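Local coordinates for protein xylulose kinase (PDB 2ITM) that phosphorylates D-xylulose to D-xylulose 5-phosphate with ATP, working as a homodimeric sugar kinase of the FGGY family, at residues L65-M77 against W220-N234. Residues are numbered along the deposited sequence; the frame is centred on the assembly and turned at random.
Sequences LQDVKALGIAGQM and WGMATVPVVAGGGDN. With XUL (D-xylulose), chain C.
Strands 70-75 and 226-228 run side by side in parallel, their axes 29° apart, and both backbone polar atoms of Leu71 are hydrogen-bonded to the neighbouring strand: its N donates to Pro226 O (3.0 Å) and its O accepts from Val228 N (3.0 Å). With CG anti to the backbone N (chi1 179°), Leu71 lies alongside Val227, Leu71 CD2 beside Val227 CG1, while its CB packs on Val225 CG1; Ile3 and Ile5 of strand 2-7 also touch it. Before the strands, Met222 sends its CE methyl onto Val68 CG1 (3.8 Å), and a water joins Leu65 O, Val68 O and Ala223 N. Beyond Val228 come two weak bonds, Gly231 N to Ile73 O and Gly75 N to Gly231 O, before Asp233 N reaches Gly75 O (2.9 Å) from above the carbonyl plane. Here D-xylulose is held: its O5 accepts from Met77 N (2.8 Å) and donates to OD2 of Asp233 (2.9 Å), a residue inferred to be the proton acceptor. An asparagine in its place would probably leave O5 facing a neutral amide, without the carboxylate that could take up its proton. Adjacent parallel strands ending at the substrate, the second leading into helix 233-241, are characteristic of the actin-like ATPase fold of FGGY kinases.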
# COMPACT_ATOMS: atom_id res chain seq x y z
N LEU A 65 45.91 2.38 -29.04
CA LEU A 65 45.63 3.73 -28.61
C LEU A 65 46.74 4.67 -29.03
O LEU A 65 46.79 5.81 -28.60
CB LEU A 65 45.47 3.75 -27.10
CG LEU A 65 44.51 2.72 -26.54
CD1 LEU A 65 44.36 2.87 -25.03
CD2 LEU A 65 43.19 2.82 -27.24
N GLN A 66 47.64 4.16 -29.86
CA GLN A 66 48.81 4.91 -30.27
C GLN A 66 48.48 6.11 -31.15
O GLN A 66 49.31 6.98 -31.34
CB GLN A 66 49.84 4.02 -30.95
CG GLN A 66 50.62 3.09 -30.02
CD GLN A 66 51.56 3.81 -29.07
OE1 GLN A 66 52.41 3.19 -28.44
NE2 GLN A 66 51.41 5.12 -28.97
N ASP A 67 47.26 6.15 -31.67
CA ASP A 67 46.82 7.28 -32.49
C ASP A 67 45.84 8.22 -31.79
O ASP A 67 45.27 9.10 -32.42
CB ASP A 67 46.21 6.80 -33.80
CG ASP A 67 47.23 6.22 -34.73
OD1 ASP A 67 48.07 6.97 -35.25
OD2 ASP A 67 47.26 5.01 -35.00
N VAL A 68 45.64 8.04 -30.50
CA VAL A 68 44.91 9.00 -29.71
C VAL A 68 45.64 10.34 -29.65
O VAL A 68 46.84 10.39 -29.44
CB VAL A 68 44.63 8.48 -28.30
CG1 VAL A 68 43.94 9.52 -27.46
CG2 VAL A 68 43.80 7.23 -28.36
N LYS A 69 44.89 11.42 -29.81
CA LYS A 69 45.45 12.75 -29.92
C LYS A 69 45.11 13.62 -28.71
O LYS A 69 45.82 14.55 -28.39
CB LYS A 69 44.96 13.41 -31.18
CG LYS A 69 45.20 12.59 -32.43
CD LYS A 69 44.75 13.32 -33.68
CE LYS A 69 44.79 12.41 -34.90
NZ LYS A 69 44.21 13.02 -36.12
N ALA A 70 44.00 13.30 -28.05
CA ALA A 70 43.64 13.95 -26.79
C ALA A 70 42.80 13.06 -25.90
O ALA A 70 42.17 12.12 -26.36
CB ALA A 70 42.93 15.26 -27.05
N LEU A 71 42.79 13.37 -24.61
CA LEU A 71 42.05 12.60 -23.62
C LEU A 71 41.23 13.46 -22.66
O LEU A 71 41.71 14.46 -22.15
CB LEU A 71 42.98 11.68 -22.85
CG LEU A 71 42.34 10.82 -21.76
CD1 LEU A 71 43.11 9.55 -21.52
CD2 LEU A 71 42.22 11.62 -20.50
N GLY A 72 40.00 13.04 -22.43
CA GLY A 72 39.09 13.69 -21.50
C GLY A 72 38.61 12.81 -20.38
O GLY A 72 38.55 11.60 -20.51
N ILE A 73 38.27 13.44 -19.27
CA ILE A 73 37.68 12.76 -18.12
C ILE A 73 36.36 13.39 -17.67
O ILE A 73 36.16 14.59 -17.76
CB ILE A 73 38.66 12.67 -16.94
CG1 ILE A 73 38.84 14.02 -16.28
CG2 ILE A 73 39.98 12.15 -17.37
CD1 ILE A 73 40.25 14.29 -15.88
N ALA A 74 35.48 12.54 -17.18
CA ALA A 74 34.33 12.96 -16.40
C ALA A 74 34.17 12.08 -15.16
O ALA A 74 34.80 11.03 -15.07
CB ALA A 74 33.06 12.88 -17.23
N GLY A 75 33.34 12.51 -14.23
CA GLY A 75 33.31 11.93 -12.91
C GLY A 75 32.07 12.19 -12.08
O GLY A 75 31.45 13.23 -12.18
N GLN A 76 31.74 11.21 -11.26
CA GLN A 76 30.88 11.41 -10.11
C GLN A 76 31.24 12.70 -9.37
O GLN A 76 32.38 12.93 -9.02
CB GLN A 76 30.92 10.20 -9.18
CG GLN A 76 32.27 9.91 -8.57
CD GLN A 76 32.22 8.96 -7.39
OE1 GLN A 76 31.68 9.28 -6.35
NE2 GLN A 76 32.81 7.79 -7.55
N MET A 77 30.23 13.52 -9.15
CA MET A 77 30.43 14.86 -8.66
C MET A 77 30.61 14.87 -7.13
O MET A 77 30.26 13.92 -6.47
CB MET A 77 29.28 15.76 -9.09
CG MET A 77 29.00 15.75 -10.59
SD MET A 77 27.47 16.55 -11.05
CE MET A 77 27.91 18.22 -10.76
N TRP A 220 50.02 2.62 -20.99
CA TRP A 220 48.72 2.56 -21.64
C TRP A 220 48.85 2.45 -23.16
O TRP A 220 47.87 2.36 -23.87
CB TRP A 220 47.87 3.79 -21.27
CG TRP A 220 47.28 3.77 -19.89
CD1 TRP A 220 47.31 2.75 -18.99
CD2 TRP A 220 46.56 4.82 -19.26
NE1 TRP A 220 46.66 3.11 -17.84
CE2 TRP A 220 46.19 4.38 -17.98
CE3 TRP A 220 46.19 6.11 -19.65
CZ2 TRP A 220 45.47 5.17 -17.10
CZ3 TRP A 220 45.48 6.88 -18.78
CH2 TRP A 220 45.12 6.41 -17.52
N GLY A 221 50.08 2.46 -23.64
CA GLY A 221 50.36 2.33 -25.05
C GLY A 221 49.93 3.55 -25.83
O GLY A 221 49.31 3.44 -26.87
N MET A 222 50.24 4.72 -25.29
CA MET A 222 49.92 5.94 -25.98
C MET A 222 50.98 7.02 -25.85
O MET A 222 51.89 6.91 -25.05
CB MET A 222 48.52 6.44 -25.63
CG MET A 222 48.25 6.68 -24.17
SD MET A 222 46.52 6.45 -23.70
CE MET A 222 45.82 7.85 -24.55
N ALA A 223 50.84 8.07 -26.65
CA ALA A 223 51.66 9.28 -26.53
C ALA A 223 51.33 10.08 -25.28
O ALA A 223 50.26 9.93 -24.71
CB ALA A 223 51.50 10.13 -27.76
N THR A 224 52.26 10.94 -24.85
CA THR A 224 52.02 11.85 -23.75
C THR A 224 50.97 12.88 -24.13
O THR A 224 51.26 14.06 -24.22
CB THR A 224 53.30 12.55 -23.28
OG1 THR A 224 53.92 13.22 -24.38
CG2 THR A 224 54.32 11.56 -22.84
N VAL A 225 49.76 12.39 -24.34
CA VAL A 225 48.69 13.14 -24.97
C VAL A 225 48.12 14.23 -24.04
O VAL A 225 48.13 14.08 -22.84
CB VAL A 225 47.57 12.15 -25.37
CG1 VAL A 225 46.26 12.50 -24.74
CG2 VAL A 225 47.49 11.99 -26.86
N PRO A 226 47.63 15.32 -24.63
CA PRO A 226 47.05 16.41 -23.85
C PRO A 226 45.74 16.02 -23.17
O PRO A 226 44.94 15.28 -23.74
CB PRO A 226 46.80 17.49 -24.89
CG PRO A 226 47.26 16.94 -26.17
CD PRO A 226 47.36 15.49 -26.06
N VAL A 227 45.53 16.50 -21.96
CA VAL A 227 44.36 16.16 -21.18
C VAL A 227 43.51 17.39 -20.91
O VAL A 227 44.01 18.39 -20.45
CB VAL A 227 44.74 15.55 -19.84
CG1 VAL A 227 43.51 15.28 -19.01
CG2 VAL A 227 45.57 14.32 -20.02
N VAL A 228 42.22 17.29 -21.20
CA VAL A 228 41.31 18.39 -20.91
C VAL A 228 40.70 18.31 -19.51
O VAL A 228 40.74 17.28 -18.86
CB VAL A 228 40.22 18.57 -21.98
CG1 VAL A 228 40.83 18.75 -23.36
CG2 VAL A 228 39.25 17.43 -21.95
N ALA A 229 40.14 19.42 -19.05
CA ALA A 229 39.55 19.51 -17.73
C ALA A 229 38.36 18.58 -17.53
O ALA A 229 38.15 18.07 -16.45
CB ALA A 229 39.16 20.93 -17.43
N GLY A 230 37.57 18.37 -18.58
CA GLY A 230 36.40 17.54 -18.50
C GLY A 230 35.19 18.22 -17.90
O GLY A 230 35.03 19.42 -17.99
N GLY A 231 34.34 17.42 -17.27
CA GLY A 231 33.13 17.88 -16.60
C GLY A 231 32.70 16.92 -15.51
O GLY A 231 33.07 15.75 -15.53
N GLY A 232 31.92 17.40 -14.56
CA GLY A 232 31.08 16.53 -13.78
C GLY A 232 30.25 15.65 -14.69
O GLY A 232 29.97 16.02 -15.82
N ASP A 233 29.84 14.50 -14.19
CA ASP A 233 29.15 13.51 -14.99
C ASP A 233 27.89 14.02 -15.71
O ASP A 233 27.72 13.77 -16.88
CB ASP A 233 28.88 12.22 -14.23
CG ASP A 233 28.04 12.42 -12.98
OD1 ASP A 233 27.57 13.54 -12.73
OD2 ASP A 233 27.81 11.51 -12.20
N ASN A 234 27.04 14.74 -15.01
CA ASN A 234 25.89 15.37 -15.65
C ASN A 234 26.26 16.30 -16.80
O ASN A 234 25.83 16.09 -17.91
CB ASN A 234 25.00 16.08 -14.63
CG ASN A 234 24.38 15.14 -13.63
OD1 ASN A 234 23.79 14.16 -13.98
ND2 ASN A 234 24.54 15.46 -12.37
C1 XUL C . 24.17 15.89 -7.97
C2 XUL C . 24.02 14.82 -9.04
C3 XUL C . 25.25 14.24 -9.64
C4 XUL C . 25.27 12.80 -9.20
C5 XUL C . 26.63 12.15 -9.36
O1 XUL C . 24.34 17.16 -8.54
O2 XUL C . 22.86 14.01 -9.04
O3 XUL C . 26.33 14.88 -9.02
O4 XUL C . 24.92 12.84 -7.84
O5 XUL C . 27.53 13.10 -9.83
O HOH W 1 48.13 8.34 -28.27
O HOH W 2 48.19 1.02 -27.69